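Local coordinates for protein beta-glucosidase (Chaetomella raphigera, PDB 6JXG) that probably hydrolyses terminal, non-reducing beta-D-glucosyl residues, releasing beta-D-glucose in the breakdown of cellulose, as a secreted glycoside hydrolase family 3 enzyme, at residues Lys19-Gly31 and Ala277-Leu289. Residues are numbered along the deposited sequence; the frame is centred on the assembly and turned at random.
Sequences KLSNTDKASIVTG and AQSRLDDMVTRIL
With CG of Gln-278 opposite the backbone N (chi1 180°) and the chain bent at chi2 (66°), its amide turns back to Asn-22, while the extended chain of Lys-25 carries NZ to Asp-282. The pairs flank a knobs-into-holes packing of helix 22-29 on helix 278-289 of the TIM-barrel-like N-terminal domain, the axes 9.5 Å apart and crossing at 59°. Two nearly coplanar amides come from opposite directions and pair reciprocally: Gln-278 NE2 donates to Asn-22 OD1 (2.9 Å), and Asn-22 ND2 returns a straighter bond to Gln-278 OE1 (3.1 Å), each on an in-plane lone pair. With an alanine here instead of Gln-278, the Asn-22 amide would probably lose its pair of hydrogen bonds and be freer to turn, and Asp-282 OD1 would lose one donor. Further along, Leu-281 is a knob among Asn-22, Lys-25, Ala-26 and Val-29, and Val-29 one among Leu-281, Met-284, Val-285 and Ile-288, its CG2 3.5 Å from Met-284 CB. Helix 265-272 covers Ala-26 and Leu-281, and Leu-17 of helix 7-17 packs on Lys-25 and Val-285. Asp-282 OD1 is gripped from opposite faces of its carboxylate, by Gln-278 NE2 (2.9 Å) on one and by the Lys-25 NZ salt bridge (2.9 Å) on the other.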
ATOM      1  N   LYS A  19       5.529 -32.265  21.152  1.00 19.29           N
ATOM      2  CA  LYS A  19       4.798 -32.312  22.407  1.00 21.25           C
ATOM      3  C   LYS A  19       3.296 -32.202  22.285  1.00 19.83           C
ATOM      4  O   LYS A  19       2.622 -32.176  23.291  1.00 17.81           O
ATOM      5  CB  LYS A  19       5.275 -31.220  23.294  1.00 22.31           C
ATOM      6  CG  LYS A  19       6.763 -31.354  23.439  1.00 26.52           C
ATOM      7  CD  LYS A  19       7.235 -30.860  24.749  1.00 32.60           C
ATOM      8  CE  LYS A  19       7.198 -29.387  24.837  1.00 34.94           C
ATOM      9  NZ  LYS A  19       7.093 -29.103  26.309  1.00 39.54           N
ATOM     10  N   LEU A  20       2.787 -32.080  21.074  1.00 17.28           N
ATOM     11  CA  LEU A  20       1.376 -31.732  20.879  1.00 17.10           C
ATOM     12  C   LEU A  20       0.492 -32.884  20.554  1.00 17.25           C
ATOM     13  O   LEU A  20       0.871 -33.773  19.813  1.00 17.19           O
ATOM     14  CB  LEU A  20       1.255 -30.711  19.742  1.00 17.96           C
ATOM     15  CG  LEU A  20       1.938 -29.389  19.927  1.00 17.06           C
ATOM     16  CD1 LEU A  20       1.639 -28.450  18.785  1.00 17.00           C
ATOM     17  CD2 LEU A  20       1.527 -28.751  21.268  1.00 17.67           C
ATOM     18  N   SER A  21      -0.727 -32.869  21.083  1.00 16.24           N
ATOM     19  CA  SER A  21      -1.736 -33.805  20.612  1.00 15.47           C
ATOM     20  C   SER A  21      -2.356 -33.326  19.319  1.00 17.28           C
ATOM     21  O   SER A  21      -2.169 -32.205  18.930  1.00 14.97           O
ATOM     22  CB  SER A  21      -2.812 -33.921  21.637  1.00 16.05           C
ATOM     23  OG  SER A  21      -3.558 -32.704  21.641  1.00 15.52           O
ATOM     24  N   ASN A  22      -3.166 -34.173  18.690  1.00 17.41           N
ATOM     25  CA  ASN A  22      -3.878 -33.738  17.496  1.00 18.07           C
ATOM     26  C   ASN A  22      -4.927 -32.706  17.812  1.00 17.14           C
ATOM     27  O   ASN A  22      -5.116 -31.783  17.044  1.00 15.23           O
ATOM     28  CB  ASN A  22      -4.514 -34.910  16.756  1.00 19.45           C
ATOM     29  CG  ASN A  22      -3.723 -35.310  15.549  1.00 20.79           C
ATOM     30  OD1 ASN A  22      -2.561 -34.911  15.358  1.00 22.62           O
ATOM     31  ND2 ASN A  22      -4.341 -36.093  14.727  1.00 18.29           N
ATOM     32  N   THR A  23      -5.565 -32.794  18.973  1.00 16.45           N
ATOM     33  CA  THR A  23      -6.467 -31.725  19.350  1.00 15.95           C
ATOM     34  C   THR A  23      -5.703 -30.415  19.605  1.00 17.14           C
ATOM     35  O   THR A  23      -6.216 -29.329  19.267  1.00 15.26           O
ATOM     36  CB  THR A  23      -7.434 -32.102  20.506  1.00 18.02           C
ATOM     37  OG1 THR A  23      -6.688 -32.236  21.690  1.00 22.87           O
ATOM     38  CG2 THR A  23      -8.144 -33.417  20.277  1.00 17.26           C
ATOM     39  N   ASP A  24      -4.503 -30.469  20.193  1.00 15.78           N
ATOM     40  CA  ASP A  24      -3.667 -29.228  20.307  1.00 16.75           C
ATOM     41  C   ASP A  24      -3.391 -28.618  18.912  1.00 15.11           C
ATOM     42  O   ASP A  24      -3.555 -27.415  18.684  1.00 15.10           O
ATOM     43  CB  ASP A  24      -2.322 -29.460  20.941  1.00 17.48           C
ATOM     44  CG  ASP A  24      -2.375 -29.987  22.398  1.00 22.16           C
ATOM     45  OD1 ASP A  24      -3.305 -29.650  23.128  1.00 23.13           O
ATOM     46  OD2 ASP A  24      -1.460 -30.771  22.754  1.00 21.56           O
ATOM     47  N   LYS A  25      -2.977 -29.489  17.997  1.00 13.93           N
ATOM     48  CA  LYS A  25      -2.638 -29.101  16.594  1.00 14.13           C
ATOM     49  C   LYS A  25      -3.829 -28.475  15.905  1.00 13.08           C
ATOM     50  O   LYS A  25      -3.715 -27.408  15.323  1.00 14.60           O
ATOM     51  CB  LYS A  25      -2.134 -30.312  15.818  1.00 13.61           C
ATOM     52  CG  LYS A  25      -0.787 -30.783  16.351  1.00 15.41           C
ATOM     53  CD  LYS A  25      -0.317 -32.060  15.671  1.00 15.34           C
ATOM     54  CE  LYS A  25       0.883 -32.571  16.411  1.00 15.80           C
ATOM     55  NZ  LYS A  25       1.408 -33.685  15.663  1.00 15.53           N
ATOM     56  N   ALA A  26      -4.979 -29.114  16.023  1.00 12.17           N
ATOM     57  CA  ALA A  26      -6.203 -28.558  15.444  1.00 13.17           C
ATOM     58  C   ALA A  26      -6.536 -27.183  15.996  1.00 12.00           C
ATOM     59  O   ALA A  26      -6.986 -26.310  15.277  1.00 13.24           O
ATOM     60  CB  ALA A  26      -7.376 -29.535  15.588  1.00 13.02           C
ATOM     61  N   SER A  27      -6.271 -26.940  17.256  1.00 13.25           N
ATOM     62  CA  SER A  27      -6.670 -25.669  17.873  1.00 13.30           C
ATOM     63  C   SER A  27      -5.713 -24.546  17.441  1.00 13.18           C
ATOM     64  O   SER A  27      -6.118 -23.386  17.511  1.00 14.07           O
ATOM     65  CB  SER A  27      -6.744 -25.778  19.425  1.00 14.47           C
ATOM     66  OG  SER A  27      -5.420 -25.910  19.972  1.00 15.81           O
ATOM     67  N   ILE A  28      -4.500 -24.909  16.988  1.00 12.59           N
ATOM     68  CA  ILE A  28      -3.533 -23.960  16.497  1.00 12.89           C
ATOM     69  C   ILE A  28      -3.861 -23.473  15.060  1.00 13.06           C
ATOM     70  O   ILE A  28      -3.576 -22.345  14.709  1.00 13.25           O
ATOM     71  CB  ILE A  28      -2.108 -24.526  16.550  1.00 13.11           C
ATOM     72  CG1 ILE A  28      -1.654 -24.633  18.001  1.00 12.30           C
ATOM     73  CG2 ILE A  28      -1.060 -23.618  15.918  1.00 12.87           C
ATOM     74  CD1 ILE A  28      -0.348 -25.421  18.227  1.00 12.58           C
ATOM     75  N   VAL A  29      -4.593 -24.290  14.303  1.00 12.39           N
ATOM     76  CA  VAL A  29      -4.835 -24.012  12.921  1.00 13.87           C
ATOM     77  C   VAL A  29      -6.266 -23.506  12.693  1.00 11.96           C
ATOM     78  O   VAL A  29      -6.629 -23.045  11.588  1.00 11.96           O
ATOM     79  CB  VAL A  29      -4.496 -25.398  12.300  1.00 14.92           C
ATOM     80  CG1 VAL A  29      -5.630 -26.119  11.722  1.00 16.05           C
ATOM     81  CG2 VAL A  29      -3.025 -25.614  11.905  1.00 14.79           C
ATOM     82  N   THR A  30      -7.099 -23.547  13.719  1.00 11.39           N
ATOM     83  CA  THR A  30      -8.508 -23.275  13.578  1.00 11.30           C
ATOM     84  C   THR A  30      -8.881 -22.130  14.477  1.00 11.60           C
ATOM     85  O   THR A  30      -8.761 -22.190  15.681  1.00 10.36           O
ATOM     86  CB  THR A  30      -9.394 -24.482  13.955  1.00 12.10           C
ATOM     87  OG1 THR A  30      -8.885 -25.661  13.353  1.00 12.11           O
ATOM     88  CG2 THR A  30     -10.867 -24.243  13.576  1.00 13.52           C
ATOM     89  N   GLY A  31      -9.306 -21.033  13.840  1.00 11.78           N
ATOM     90  CA  GLY A  31      -9.757 -19.881  14.565  1.00 11.58           C
ATOM     91  C   GLY A  31     -10.849 -20.244  15.557  1.00 12.11           C
ATOM     92  O   GLY A  31     -11.674 -21.144  15.291  1.00 11.92           O
ATOM     93  N   ALA A 277      -3.647 -35.863   4.882  1.00 15.94           N
ATOM     94  CA  ALA A 277      -2.557 -36.487   5.571  1.00 15.94           C
ATOM     95  C   ALA A 277      -2.225 -35.819   6.895  1.00 16.73           C
ATOM     96  O   ALA A 277      -2.243 -34.597   7.015  1.00 13.75           O
ATOM     97  CB  ALA A 277      -1.350 -36.464   4.712  1.00 17.82           C
ATOM     98  N   GLN A 278      -1.969 -36.637   7.902  1.00 15.13           N
ATOM     99  CA  GLN A 278      -1.394 -36.127   9.161  1.00 16.79           C
ATOM    100  C   GLN A 278      -0.231 -35.187   8.905  1.00 15.55           C
ATOM    101  O   GLN A 278      -0.129 -34.184   9.588  1.00 14.81           O
ATOM    102  CB  GLN A 278      -0.865 -37.283  10.022  1.00 18.01           C
ATOM    103  CG  GLN A 278      -0.227 -36.860  11.379  1.00 18.55           C
ATOM    104  CD  GLN A 278      -1.265 -36.267  12.302  1.00 18.79           C
ATOM    105  OE1 GLN A 278      -2.386 -36.750  12.350  1.00 18.88           O
ATOM    106  NE2 GLN A 278      -0.929 -35.176  12.982  1.00 18.04           N
ATOM    107  N   SER A 279       0.634 -35.513   7.938  1.00 14.59           N
ATOM    108  CA  SER A 279       1.775 -34.690   7.616  1.00 15.15           C
ATOM    109  C   SER A 279       1.382 -33.234   7.217  1.00 14.68           C
ATOM    110  O   SER A 279       2.165 -32.263   7.436  1.00 15.43           O
ATOM    111  CB  SER A 279       2.574 -35.329   6.501  1.00 15.45           C
ATOM    112  OG  SER A 279       1.787 -35.348   5.318  1.00 15.10           O
ATOM    113  N   ARG A 280       0.191 -33.093   6.667  1.00 14.53           N
ATOM    114  CA  ARG A 280      -0.291 -31.782   6.218  1.00 14.03           C
ATOM    115  C   ARG A 280      -0.610 -30.928   7.444  1.00 14.05           C
ATOM    116  O   ARG A 280      -0.151 -29.773   7.572  1.00 13.10           O
ATOM    117  CB  ARG A 280      -1.484 -31.907   5.242  1.00 12.82           C
ATOM    118  CG  ARG A 280      -2.005 -30.524   4.681  1.00 12.16           C
ATOM    119  CD  ARG A 280      -1.062 -29.883   3.653  1.00 11.47           C
ATOM    120  NE  ARG A 280      -0.155 -28.959   4.276  1.00 11.47           N
ATOM    121  CZ  ARG A 280      -0.540 -27.756   4.750  1.00 11.90           C
ATOM    122  NH1 ARG A 280      -1.762 -27.312   4.547  1.00 11.61           N
ATOM    123  NH2 ARG A 280       0.328 -26.985   5.368  1.00 12.55           N
ATOM    124  N   LEU A 281      -1.340 -31.495   8.384  1.00 14.63           N
ATOM    125  CA  LEU A 281      -1.569 -30.737   9.670  1.00 14.81           C
ATOM    126  C   LEU A 281      -0.260 -30.417  10.447  1.00 15.13           C
ATOM    127  O   LEU A 281      -0.058 -29.314  10.982  1.00 12.30           O
ATOM    128  CB  LEU A 281      -2.547 -31.488  10.595  1.00 15.88           C
ATOM    129  CG  LEU A 281      -2.800 -31.019  12.024  1.00 15.53           C
ATOM    130  CD1 LEU A 281      -3.333 -29.590  12.051  1.00 15.40           C
ATOM    131  CD2 LEU A 281      -3.784 -31.953  12.691  1.00 17.20           C
ATOM    132  N   ASP A 282       0.643 -31.384  10.486  1.00 14.27           N
ATOM    133  CA  ASP A 282       1.928 -31.208  11.112  1.00 14.03           C
ATOM    134  C   ASP A 282       2.668 -30.067  10.432  1.00 13.96           C
ATOM    135  O   ASP A 282       3.295 -29.251  11.122  1.00 13.07           O
ATOM    136  CB  ASP A 282       2.769 -32.482  11.034  1.00 15.38           C
ATOM    137  CG  ASP A 282       2.236 -33.601  11.962  1.00 19.46           C
ATOM    138  OD1 ASP A 282       1.339 -33.360  12.789  1.00 18.52           O
ATOM    139  OD2 ASP A 282       2.773 -34.739  11.893  1.00 17.80           O
ATOM    140  N   ASP A 283       2.575 -29.990   9.112  1.00 12.13           N
ATOM    141  CA  ASP A 283       3.266 -28.967   8.350  1.00 13.32           C
ATOM    142  C   ASP A 283       2.663 -27.598   8.685  1.00 12.61           C
ATOM    143  O   ASP A 283       3.376 -26.651   8.909  1.00 12.94           O
ATOM    144  CB  ASP A 283       3.168 -29.240   6.862  1.00 14.35           C
ATOM    145  CG  ASP A 283       3.916 -28.229   6.050  1.00 16.86           C
ATOM    146  OD1 ASP A 283       5.151 -28.283   6.050  1.00 17.47           O
ATOM    147  OD2 ASP A 283       3.280 -27.355   5.477  1.00 13.90           O
ATOM    148  N   MET A 284       1.353 -27.531   8.813  1.00 12.76           N
ATOM    149  CA  MET A 284       0.655 -26.275   9.148  1.00 10.73           C
ATOM    150  C   MET A 284       1.137 -25.718  10.469  1.00 11.41           C
ATOM    151  O   MET A 284       1.489 -24.565  10.591  1.00 11.06           O
ATOM    152  CB  MET A 284      -0.836 -26.526   9.293  1.00 11.24           C
ATOM    153  CG  MET A 284      -1.631 -26.838   8.072  1.00 11.66           C
ATOM    154  SD  MET A 284      -3.335 -27.213   8.661  1.00 13.22           S
ATOM    155  CE  MET A 284      -4.155 -27.894   7.284  1.00 12.22           C
ATOM    156  N   VAL A 285       1.164 -26.563  11.485  1.00 11.97           N
ATOM    157  CA  VAL A 285       1.623 -26.183  12.814  1.00 12.42           C
ATOM    158  C   VAL A 285       3.059 -25.828  12.886  1.00 12.57           C
ATOM    159  O   VAL A 285       3.425 -24.871  13.580  1.00 13.73           O
ATOM    160  CB  VAL A 285       1.280 -27.288  13.834  1.00 12.98           C
ATOM    161  CG1 VAL A 285       1.736 -26.850  15.226  1.00 12.68           C
ATOM    162  CG2 VAL A 285      -0.227 -27.464  13.868  1.00 13.72           C
ATOM    163  N   THR A 286       3.917 -26.594  12.189  1.00 11.98           N
ATOM    164  CA  THR A 286       5.300 -26.292  12.143  1.00 12.10           C
ATOM    165  C   THR A 286       5.532 -24.870  11.605  1.00 10.77           C
ATOM    166  O   THR A 286       6.325 -24.137  12.157  1.00 10.08           O
ATOM    167  CB  THR A 286       6.104 -27.294  11.297  1.00 13.12           C
ATOM    168  OG1 THR A 286       5.910 -28.647  11.771  1.00 12.42           O
ATOM    169  CG2 THR A 286       7.546 -26.968  11.348  1.00 14.70           C
ATOM    170  N   ARG A 287       4.776 -24.511  10.580  1.00 11.25           N
ATOM    171  CA  ARG A 287       4.917 -23.213   9.941  1.00 10.79           C
ATOM    172  C   ARG A 287       4.472 -22.057  10.881  1.00 10.55           C
ATOM    173  O   ARG A 287       5.166 -21.048  11.031  1.00 11.00           O
ATOM    174  CB  ARG A 287       4.131 -23.182   8.654  1.00 10.37           C
ATOM    175  CG  ARG A 287       4.742 -24.004   7.505  1.00 12.79           C
ATOM    176  CD  ARG A 287       3.828 -24.116   6.305  1.00 12.40           C
ATOM    177  NE  ARG A 287       4.521 -24.735   5.186  1.00 13.06           N
ATOM    178  CZ  ARG A 287       5.452 -24.166   4.412  1.00 14.41           C
ATOM    179  NH1 ARG A 287       5.758 -22.894   4.540  1.00 15.19           N
ATOM    180  NH2 ARG A 287       6.040 -24.908   3.469  1.00 15.69           N
ATOM    181  N   ILE A 288       3.295 -22.199  11.482  1.00 10.28           N
ATOM    182  CA  ILE A 288       2.724 -21.213  12.406  1.00  9.37           C
ATOM    183  C   ILE A 288       3.678 -20.960  13.588  1.00 10.31           C
ATOM    184  O   ILE A 288       4.036 -19.813  13.890  1.00  9.48           O
ATOM    185  CB  ILE A 288       1.356 -21.678  12.954  1.00  9.51           C
ATOM    186  CG1 ILE A 288       0.362 -21.822  11.802  1.00  9.55           C
ATOM    187  CG2 ILE A 288       0.812 -20.669  13.980  1.00 10.19           C
ATOM    188  CD1 ILE A 288      -0.856 -22.671  12.039  1.00  9.75           C
ATOM    189  N   LEU A 289       4.172 -22.062  14.154  1.00 10.86           N
ATOM    190  CA  LEU A 289       5.122 -21.973  15.279  1.00 11.16           C
ATOM    191  C   LEU A 289       6.464 -21.399  14.792  1.00 11.76           C
ATOM    192  O   LEU A 289       7.103 -20.635  15.501  1.00 12.51           O
ATOM    193  CB  LEU A 289       5.311 -23.363  15.967  1.00 11.22           C
ATOM    194  CG  LEU A 289       4.038 -23.931  16.628  1.00 12.60           C
ATOM    195  CD1 LEU A 289       4.431 -25.240  17.289  1.00 14.50           C
ATOM    196  CD2 LEU A 289       3.419 -23.001  17.681  1.00 14.15           C
TER